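Local coordinates for AB hydrolase-1 domain-containing protein (Streptococcus mutans, PDB 4L9A), which belongs to the alpha/beta hydrolases and probably acts as a carboxylesterase, cleaving ester bonds, at residues P32-H37 and F52-D57; F44-G49 and A60-K65; G71-D76 and F107-Y112. All blocks are in the same frame, centred on the assembly; numbering follows the deposited sequence.

Contact 1. Residues P32-H37 and F52-D57; sequences PIYTCH and FFSTAD
Tyr34 and Cys36, alternate residues of strand 33-38, meet Ser54 and Ala56 at the start of the short helix 55-58, at the antiparallel end of the alpha/beta hydrolase sheet. Strand alternation turns both side chains to this face, while Thr35 between them points away. The contact is small and contains no hydrogen bond between the two segments.

Its polar-to-aromatic half is Tyr34 against Ser54. With Tyr34 CG trans to the backbone nitrogen (chi1 -179°), the ring extends to where its CE2 lies 3.5 Å from Ser54 OG, which approaches the ring obliquely. The hydroxyl has its real polar partner in the carboxylate of Asp76, to which it is hydrogen-bonded. The other carboxylate oxygen takes the backbone N-H of Thr55, so one acid holds this turn at two neighbouring residues. Serine is small enough to lie against the tyrosine ring and still give that bond.

The apolar half pairs two compact side chains. Alanine suits the first turn of a helix lying close to a sheet, and cysteine offers a soft, polarisable surface to it: Cys36 SG rests 3.9 Å from Ala56 CB, with Cys36 CB slightly further off at 4.2 Å.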
loop_
_atom_site.group_PDB
_atom_site.type_symbol
_atom_site.label_atom_id
_atom_site.label_comp_id
_atom_site.label_asym_id
_atom_site.label_seq_id
_atom_site.Cartn_x
_atom_site.Cartn_y
_atom_site.Cartn_z
ATOM N N PRO A 32 16.662 -10.178 0.723
ATOM C CA PRO A 32 15.410 -10.929 0.649
ATOM C C PRO A 32 14.206 -10.070 0.974
ATOM O O PRO A 32 14.268 -9.164 1.821
ATOM C CB PRO A 32 15.593 -12.034 1.704
ATOM C CG PRO A 32 17.112 -12.202 1.809
ATOM C CD PRO A 32 17.631 -10.791 1.660
ATOM N N ILE A 33 13.109 -10.346 0.283
ATOM C CA ILE A 33 11.872 -9.596 0.519
ATOM C C ILE A 33 10.766 -10.598 0.819
ATOM O O ILE A 33 10.575 -11.545 0.080
ATOM C CB ILE A 33 11.507 -8.737 -0.693
ATOM C CG1 ILE A 33 12.611 -7.708 -0.957
ATOM C CG2 ILE A 33 10.145 -8.025 -0.482
ATOM C CD1 ILE A 33 12.685 -6.569 0.115
ATOM N N TYR A 34 10.049 -10.384 1.912
ATOM C CA TYR A 34 8.941 -11.252 2.285
ATOM C C TYR A 34 7.706 -11.055 1.403
ATOM O O TYR A 34 7.206 -9.930 1.222
ATOM C CB TYR A 34 8.583 -11.003 3.742
ATOM C CG TYR A 34 7.465 -11.856 4.302
ATOM C CD1 TYR A 34 7.729 -13.125 4.809
ATOM C CD2 TYR A 34 6.159 -11.368 4.376
ATOM C CE1 TYR A 34 6.725 -13.898 5.348
ATOM C CE2 TYR A 34 5.140 -12.136 4.927
ATOM C CZ TYR A 34 5.433 -13.402 5.408
ATOM O OH TYR A 34 4.440 -14.180 5.953
ATOM N N THR A 35 7.216 -12.160 0.861
ATOM C CA THR A 35 6.013 -12.144 0.039
ATOM C C THR A 35 5.037 -13.219 0.478
ATOM O O THR A 35 5.437 -14.227 1.072
ATOM C CB THR A 35 6.334 -12.406 -1.444
ATOM O OG1 THR A 35 6.828 -13.736 -1.596
ATOM C CG2 THR A 35 7.379 -11.420 -1.973
ATOM N N CYS A 36 3.760 -12.998 0.172
ATOM C CA CYS A 36 2.730 -14.018 0.301
ATOM C C CYS A 36 2.014 -14.097 -1.031
ATOM O O CYS A 36 1.692 -13.069 -1.624
ATOM C CB CYS A 36 1.734 -13.665 1.401
ATOM S SG CYS A 36 2.476 -13.496 3.022
ATOM N N HIS A 37 1.740 -15.307 -1.500
ATOM C CA HIS A 37 1.335 -15.478 -2.890
ATOM C C HIS A 37 0.303 -16.583 -3.119
ATOM O O HIS A 37 0.351 -17.637 -2.489
ATOM C CB HIS A 37 2.579 -15.749 -3.746
ATOM C CG HIS A 37 2.271 -16.130 -5.161
ATOM N ND1 HIS A 37 2.226 -17.439 -5.585
ATOM C CD2 HIS A 37 1.998 -15.373 -6.250
ATOM C CE1 HIS A 37 1.943 -17.476 -6.875
ATOM N NE2 HIS A 37 1.800 -16.234 -7.303
ATOM N N PHE A 52 4.612 -0.859 10.242
ATOM C CA PHE A 52 5.337 -2.080 10.564
ATOM C C PHE A 52 4.497 -3.314 10.295
ATOM O O PHE A 52 4.986 -4.427 10.429
ATOM C CB PHE A 52 5.755 -2.104 12.044
ATOM C CG PHE A 52 6.743 -1.042 12.421
ATOM C CD1 PHE A 52 7.452 -0.352 11.450
ATOM C CD2 PHE A 52 6.968 -0.742 13.761
ATOM C CE1 PHE A 52 8.355 0.632 11.805
ATOM C CE2 PHE A 52 7.876 0.233 14.125
ATOM C CZ PHE A 52 8.569 0.927 13.148
ATOM N N PHE A 53 3.228 -3.133 9.943
ATOM C CA PHE A 53 2.376 -4.290 9.686
ATOM C C PHE A 53 2.849 -5.079 8.458
ATOM O O PHE A 53 3.298 -4.501 7.477
ATOM C CB PHE A 53 0.928 -3.869 9.464
ATOM C CG PHE A 53 0.361 -3.009 10.558
ATOM C CD1 PHE A 53 0.260 -3.486 11.852
ATOM C CD2 PHE A 53 -0.088 -1.726 10.281
ATOM C CE1 PHE A 53 -0.274 -2.698 12.854
ATOM C CE2 PHE A 53 -0.627 -0.920 11.287
ATOM C CZ PHE A 53 -0.721 -1.406 12.567
ATOM N N SER A 54 2.714 -6.398 8.504
ATOM C CA SER A 54 2.989 -7.211 7.317
ATOM C C SER A 54 1.815 -7.038 6.366
ATOM O O SER A 54 0.683 -6.837 6.803
ATOM C CB SER A 54 3.177 -8.694 7.685
ATOM O OG SER A 54 3.646 -9.431 6.566
ATOM N N THR A 55 2.075 -7.125 5.066
ATOM C CA THR A 55 1.109 -6.632 4.078
ATOM C C THR A 55 -0.123 -7.519 3.955
ATOM O O THR A 55 -1.249 -7.018 3.891
ATOM C CB THR A 55 1.779 -6.398 2.719
ATOM O OG1 THR A 55 2.738 -5.345 2.862
ATOM C CG2 THR A 55 0.750 -6.005 1.645
ATOM N N ALA A 56 0.070 -8.835 3.957
ATOM C CA ALA A 56 -1.071 -9.734 3.894
ATOM C C ALA A 56 -2.019 -9.532 5.088
ATOM O O ALA A 56 -3.243 -9.572 4.928
ATOM C CB ALA A 56 -0.607 -11.194 3.811
ATOM N N ASP A 57 -1.446 -9.337 6.276
ATOM C CA ASP A 57 -2.227 -9.074 7.486
ATOM C C ASP A 57 -2.958 -7.739 7.330
ATOM O O ASP A 57 -4.151 -7.602 7.649
ATOM C CB ASP A 57 -1.302 -8.956 8.702
ATOM C CG ASP A 57 -0.589 -10.260 9.046
ATOM O OD1 ASP A 57 -1.120 -11.330 8.706
ATOM O OD2 ASP A 57 0.500 -10.213 9.672
#

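Contact 2. Residues F44-G49 and A60-K65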
loop_
_atom_site.group_PDB
_atom_site.type_symbol
_atom_site.label_atom_id
_atom_site.label_comp_id
_atom_site.label_asym_id
_atom_site.label_seq_id
_atom_site.Cartn_x
_atom_site.Cartn_y
_atom_site.Cartn_z
ATOM N N PHE A 44 -3.896 -9.781 -7.882
ATOM C CA PHE A 44 -3.954 -8.589 -7.038
ATOM C C PHE A 44 -2.681 -8.422 -6.235
ATOM O O PHE A 44 -2.369 -9.234 -5.348
ATOM C CB PHE A 44 -5.176 -8.615 -6.121
ATOM C CG PHE A 44 -6.373 -7.899 -6.695
ATOM C CD1 PHE A 44 -6.815 -6.701 -6.150
ATOM C CD2 PHE A 44 -7.038 -8.414 -7.796
ATOM C CE1 PHE A 44 -7.919 -6.038 -6.691
ATOM C CE2 PHE A 44 -8.135 -7.761 -8.337
ATOM C CZ PHE A 44 -8.574 -6.575 -7.780
ATOM N N VAL A 45 -1.943 -7.366 -6.563
ATOM C CA VAL A 45 -0.685 -7.054 -5.917
ATOM C C VAL A 45 -0.913 -5.974 -4.856
ATOM O O VAL A 45 -1.450 -4.900 -5.157
ATOM C CB VAL A 45 0.342 -6.543 -6.948
ATOM C CG1 VAL A 45 1.619 -6.112 -6.250
ATOM C CG2 VAL A 45 0.617 -7.611 -8.025
ATOM N N PHE A 46 -0.503 -6.254 -3.624
ATOM C CA PHE A 46 -0.717 -5.320 -2.514
ATOM C C PHE A 46 0.564 -4.680 -2.011
ATOM O O PHE A 46 1.576 -5.359 -1.781
ATOM C CB PHE A 46 -1.401 -6.035 -1.341
ATOM C CG PHE A 46 -2.762 -6.567 -1.674
ATOM C CD1 PHE A 46 -3.897 -5.800 -1.444
ATOM C CD2 PHE A 46 -2.910 -7.829 -2.231
ATOM C CE1 PHE A 46 -5.155 -6.294 -1.754
ATOM C CE2 PHE A 46 -4.165 -8.330 -2.546
ATOM C CZ PHE A 46 -5.286 -7.563 -2.315
ATOM N N LEU A 47 0.505 -3.369 -1.805
ATOM C CA LEU A 47 1.588 -2.632 -1.185
ATOM C C LEU A 47 1.023 -1.791 -0.046
ATOM O O LEU A 47 -0.000 -1.129 -0.197
ATOM C CB LEU A 47 2.294 -1.719 -2.190
ATOM C CG LEU A 47 2.960 -2.327 -3.422
ATOM C CD1 LEU A 47 3.393 -1.214 -4.386
ATOM C CD2 LEU A 47 4.149 -3.235 -3.035
ATOM N N SER A 48 1.710 -1.823 1.088
ATOM C CA SER A 48 1.265 -1.126 2.273
ATOM C C SER A 48 1.764 0.308 2.291
ATOM O O SER A 48 2.565 0.724 1.439
ATOM C CB SER A 48 1.759 -1.876 3.517
ATOM O OG SER A 48 1.140 -3.143 3.563
ATOM N N GLY A 49 1.278 1.069 3.259
ATOM C CA GLY A 49 1.810 2.396 3.499
ATOM C C GLY A 49 3.015 2.255 4.404
ATOM O O GLY A 49 3.634 1.194 4.477
ATOM N N ALA A 60 -5.950 -8.012 5.011
ATOM C CA ALA A 60 -6.726 -9.241 5.191
ATOM C C ALA A 60 -8.197 -9.108 4.798
ATOM O O ALA A 60 -8.769 -10.007 4.168
ATOM C CB ALA A 60 -6.599 -9.747 6.636
ATOM N N ASN A 61 -8.806 -7.988 5.174
ATOM C CA ASN A 61 -10.218 -7.744 4.884
ATOM C C ASN A 61 -10.538 -7.588 3.393
ATOM O O ASN A 61 -11.689 -7.740 2.984
ATOM C CB ASN A 61 -10.729 -6.526 5.663
ATOM C CG ASN A 61 -10.847 -6.790 7.158
ATOM O OD1 ASN A 61 -10.864 -7.944 7.602
ATOM N ND2 ASN A 61 -10.941 -5.718 7.944
ATOM N N ILE A 62 -9.534 -7.267 2.581
ATOM C CA ILE A 62 -9.739 -7.271 1.130
ATOM C C ILE A 62 -9.414 -8.654 0.538
ATOM O O ILE A 62 -10.196 -9.227 -0.237
ATOM C CB ILE A 62 -8.912 -6.176 0.428
ATOM C CG1 ILE A 62 -9.420 -4.783 0.847
ATOM C CG2 ILE A 62 -9.014 -6.346 -1.087
ATOM C CD1 ILE A 62 -8.574 -3.611 0.326
ATOM N N ILE A 63 -8.260 -9.186 0.924
ATOM C CA ILE A 63 -7.809 -10.497 0.446
ATOM C C ILE A 63 -8.863 -11.566 0.685
ATOM O O ILE A 63 -9.245 -12.284 -0.239
ATOM C CB ILE A 63 -6.449 -10.885 1.080
ATOM C CG1 ILE A 63 -5.360 -9.957 0.535
ATOM C CG2 ILE A 63 -6.073 -12.345 0.747
ATOM C CD1 ILE A 63 -4.111 -9.874 1.397
ATOM N N ASP A 64 -9.355 -11.658 1.915
ATOM C CA ASP A 64 -10.359 -12.667 2.241
ATOM C C ASP A 64 -11.605 -12.586 1.371
ATOM O O ASP A 64 -12.308 -13.580 1.213
ATOM C CB ASP A 64 -10.770 -12.578 3.707
ATOM C CG ASP A 64 -9.660 -12.995 4.644
ATOM O OD1 ASP A 64 -8.675 -13.594 4.158
ATOM O OD2 ASP A 64 -9.770 -12.718 5.857
ATOM N N LYS A 65 -11.885 -11.410 0.813
ATOM C CA LYS A 65 -13.111 -11.229 0.035
ATOM C C LYS A 65 -12.959 -11.454 -1.479
ATOM O O LYS A 65 -13.950 -11.479 -2.206
ATOM C CB LYS A 65 -13.711 -9.847 0.301
ATOM C CG LYS A 65 -14.189 -9.615 1.729
ATOM C CD LYS A 65 -14.915 -8.269 1.830
ATOM C CE LYS A 65 -15.361 -7.964 3.248
ATOM N NZ LYS A 65 -14.208 -7.912 4.181
#
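Phe46 leaves strand 43-47 with its CG opposite the carbonyl carbon (chi1 -62°), which carries the ring outward from the sheet toward two consecutive isoleucines of helix 60-63. These use different branches. Ile62 offers its CG2 methyl, the branch that lies trans to the backbone nitrogen, whereas Ile63 offers its CG1 arm, whose extended course brings CD1 over the ring as well.

The two meet the phenyl group from different directions. Ile62 CG2 comes in at the edge, near the ring plane, 3.9 Å from Phe46 CE1. Ile63 CG1 sits over one face, 3.7 Å from Phe46 CE2 and equally near Phe46 CZ. It stands 4.1 Å from the ring centroid and only 29° off the ring normal, a CH-pi contact. Beyond it, Ile63 CD1 lies above the same ring, displaced toward the rim. Beta-branched isoleucines, whose side-chain torsions are restricted, suit this work, because each presents one apolar branch to the ring in a set direction, and a flat phenylalanine can receive one at its edge and the other on its face. Phe59 and Thr74 add to the surroundings of the ring.

On the far side of the helical turn, Lys65 folds back so that its NZ gives a 2.8 Å hydrogen bond to Asn61 O, in the carbonyl plane and on a lone pair. The backbone N of Lys65 is bonded instead to Ile62 O, at 3.0 Å, and Thr275 is a second partner for the ammonium group.

Helix and sheet of this alpha/beta hydrolase are thus joined here without any hydrogen bond between the segments: the buried interface rests on dispersion, hydrophobic burial and one CH-pi contact, while polar groups serve the helical turn and its neighbours.

Contact 3. Residues G71-D76 and F107-Y112; sequences GILTID and FKFQSY
Leu73 meets Phe107 and Phe109 in a buried, wholly apolar contact within a beta-alpha-beta crossover of the alpha/beta hydrolase fold. Strand 71-75 leads through helix 93-106 to strand 111-117, which runs parallel to it with strand 43-47 lying between them in the sheet. The contact therefore lies where the chain has left the helix and is about to enter its next strand.

Leucine fits because its fork can serve two rings at once. With CG trans to the backbone nitrogen (chi1 174°), Leu73 lifts its two methyls off the sheet toward the connection, one for each phenylalanine. CD2 comes within 4.1 Å of Phe109 CE1, and here the side chains run at about a right angle to each other. Phe109 adopts the least common of the staggered first torsions for phenylalanine (chi1 68°), its CG lodged between the backbone nitrogen and the carbonyl carbon; this turns the CE1 side of the ring toward the leucine methyl. Ile103 and Phe104 of helix 93-106 also touch Leu73, so it is covered by the helix as well as by the connection.

The backbone of the connection has polar ties of its own. Lys133 donates to the carbonyl oxygens of both Phe107 and Phe109, and Asn41 OD1 accepts the N-H groups of Gln110 and Ser111. Phe107 also stacks on His37, a flat partner from strand 33-38 that suits its ring. Toward Leu73 the same ring is approached obliquely: CD1 of the leucine lies 3.7 Å from Phe107 CE2 and 4.1 Å from Phe107 CD2.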
loop_
_atom_site.group_PDB
_atom_site.type_symbol
_atom_site.label_atom_id
_atom_site.label_comp_id
_atom_site.label_asym_id
_atom_site.label_seq_id
_atom_site.Cartn_x
_atom_site.Cartn_y
_atom_site.Cartn_z
ATOM N N GLY A 71 -5.498 -14.185 -8.380
ATOM C CA GLY A 71 -4.182 -14.311 -7.780
ATOM C C GLY A 71 -3.960 -13.272 -6.694
ATOM O O GLY A 71 -4.619 -12.236 -6.672
ATOM N N ILE A 72 -3.036 -13.556 -5.783
ATOM C CA ILE A 72 -2.681 -12.625 -4.721
ATOM C C ILE A 72 -1.162 -12.551 -4.633
ATOM O O ILE A 72 -0.489 -13.573 -4.673
ATOM C CB ILE A 72 -3.229 -13.087 -3.342
ATOM C CG1 ILE A 72 -4.746 -13.279 -3.378
ATOM C CG2 ILE A 72 -2.827 -12.113 -2.249
ATOM C CD1 ILE A 72 -5.543 -11.969 -3.583
ATOM N N LEU A 73 -0.622 -11.345 -4.523
ATOM C CA LEU A 73 0.784 -11.170 -4.180
ATOM C C LEU A 73 0.895 -10.030 -3.200
ATOM O O LEU A 73 0.588 -8.889 -3.537
ATOM C CB LEU A 73 1.633 -10.856 -5.422
ATOM C CG LEU A 73 3.103 -10.513 -5.188
ATOM C CD1 LEU A 73 3.872 -11.670 -4.474
ATOM C CD2 LEU A 73 3.766 -10.189 -6.521
ATOM N N THR A 74 1.321 -10.330 -1.982
ATOM C CA THR A 74 1.606 -9.266 -1.035
ATOM C C THR A 74 3.111 -9.137 -0.877
ATOM O O THR A 74 3.848 -10.140 -0.923
ATOM C CB THR A 74 0.940 -9.511 0.329
ATOM O OG1 THR A 74 1.592 -10.597 0.997
ATOM C CG2 THR A 74 -0.558 -9.830 0.161
ATOM N N ILE A 75 3.560 -7.906 -0.672
ATOM C CA ILE A 75 4.977 -7.596 -0.559
ATOM C C ILE A 75 5.244 -6.702 0.653
ATOM O O ILE A 75 4.618 -5.643 0.802
ATOM C CB ILE A 75 5.481 -6.875 -1.836
ATOM C CG1 ILE A 75 5.244 -7.746 -3.074
ATOM C CG2 ILE A 75 6.959 -6.516 -1.711
ATOM C CD1 ILE A 75 5.596 -7.047 -4.391
ATOM N N ASP A 76 6.163 -7.124 1.522
ATOM C CA ASP A 76 6.573 -6.310 2.670
ATOM C C ASP A 76 7.817 -5.483 2.327
ATOM O O ASP A 76 8.831 -6.029 1.911
ATOM C CB ASP A 76 6.871 -7.181 3.898
ATOM C CG ASP A 76 5.621 -7.822 4.491
ATOM O OD1 ASP A 76 4.556 -7.795 3.822
ATOM O OD2 ASP A 76 5.709 -8.376 5.614
ATOM N N PHE A 107 6.995 -14.778 -10.383
ATOM C CA PHE A 107 5.727 -15.520 -10.419
ATOM C C PHE A 107 5.067 -15.554 -11.796
ATOM O O PHE A 107 5.464 -14.818 -12.699
ATOM C CB PHE A 107 4.748 -14.974 -9.382
ATOM C CG PHE A 107 5.231 -15.097 -7.972
ATOM C CD1 PHE A 107 5.183 -16.320 -7.316
ATOM C CD2 PHE A 107 5.731 -13.999 -7.296
ATOM C CE1 PHE A 107 5.628 -16.442 -6.005
ATOM C CE2 PHE A 107 6.179 -14.113 -5.987
ATOM C CZ PHE A 107 6.134 -15.349 -5.345
ATOM N N LYS A 108 4.044 -16.400 -11.940
ATOM C CA LYS A 108 3.500 -16.743 -13.259
ATOM C C LYS A 108 2.468 -15.768 -13.845
ATOM O O LYS A 108 2.296 -15.708 -15.063
ATOM C CB LYS A 108 2.921 -18.168 -13.251
ATOM C CG LYS A 108 3.958 -19.271 -13.054
ATOM C CD LYS A 108 3.291 -20.635 -12.883
ATOM C CE LYS A 108 4.252 -21.777 -13.207
ATOM N NZ LYS A 108 5.494 -21.697 -12.389
ATOM N N PHE A 109 1.772 -15.018 -12.992
ATOM C CA PHE A 109 0.681 -14.164 -13.473
ATOM C C PHE A 109 1.110 -13.294 -14.653
ATOM O O PHE A 109 2.232 -12.797 -14.690
ATOM C CB PHE A 109 0.093 -13.312 -12.343
ATOM C CG PHE A 109 1.022 -12.253 -11.811
ATOM C CD1 PHE A 109 1.884 -12.528 -10.760
ATOM C CD2 PHE A 109 0.998 -10.964 -12.332
ATOM C CE1 PHE A 109 2.727 -11.537 -10.246
ATOM C CE2 PHE A 109 1.834 -9.969 -11.831
ATOM C CZ PHE A 109 2.704 -10.260 -10.779
ATOM N N GLN A 110 0.225 -13.132 -15.630
ATOM C CA GLN A 110 0.554 -12.317 -16.793
ATOM C C GLN A 110 -0.071 -10.913 -16.730
ATOM O O GLN A 110 0.426 -9.975 -17.353
ATOM C CB GLN A 110 0.191 -13.036 -18.095
ATOM C CG GLN A 110 1.211 -14.100 -18.492
ATOM C CD GLN A 110 2.640 -13.576 -18.427
ATOM O OE1 GLN A 110 2.904 -12.422 -18.770
ATOM N NE2 GLN A 110 3.562 -14.414 -17.963
ATOM N N SER A 111 -1.155 -10.778 -15.975
ATOM C CA SER A 111 -1.765 -9.463 -15.750
ATOM C C SER A 111 -2.027 -9.237 -14.262
ATOM O O SER A 111 -2.084 -10.193 -13.474
ATOM C CB SER A 111 -3.056 -9.325 -16.549
ATOM O OG SER A 111 -3.986 -10.317 -16.155
ATOM N N TYR A 112 -2.174 -7.975 -13.865
ATOM C CA TYR A 112 -2.353 -7.670 -12.456
ATOM C C TYR A 112 -3.142 -6.386 -12.216
ATOM O O TYR A 112 -3.305 -5.556 -13.115
ATOM C CB TYR A 112 -0.991 -7.545 -11.780
ATOM C CG TYR A 112 -0.208 -6.338 -12.239
ATOM C CD1 TYR A 112 0.456 -6.338 -13.464
ATOM C CD2 TYR A 112 -0.140 -5.199 -11.457
ATOM C CE1 TYR A 112 1.177 -5.228 -13.892
ATOM C CE2 TYR A 112 0.576 -4.080 -11.869
ATOM C CZ TYR A 112 1.229 -4.099 -13.087
ATOM O OH TYR A 112 1.941 -2.988 -13.491
#

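The three contacts surround the same part of one mixed sheet, their centres about 10 Å (1 and 2), 11 Å (2 and 3) and 12 Å (1 and 3) apart. Strand 71-75, used by contact 3, lies between strand 33-38 of contact 1 and strand 43-47 of contact 2, with backbone hydrogen bonds to both. Along the chain, contacts 1 and 2 interleave, and contact 3 begins only after both have closed. Thr55 and Ser48 link contacts 1 and 2 through their hydroxyls, while Ile63 CD1 of contact 2 packs on Thr74 CG2 of contact 3. Together they fasten short helices and a crossover connection to the sheet of this alpha/beta hydrolase.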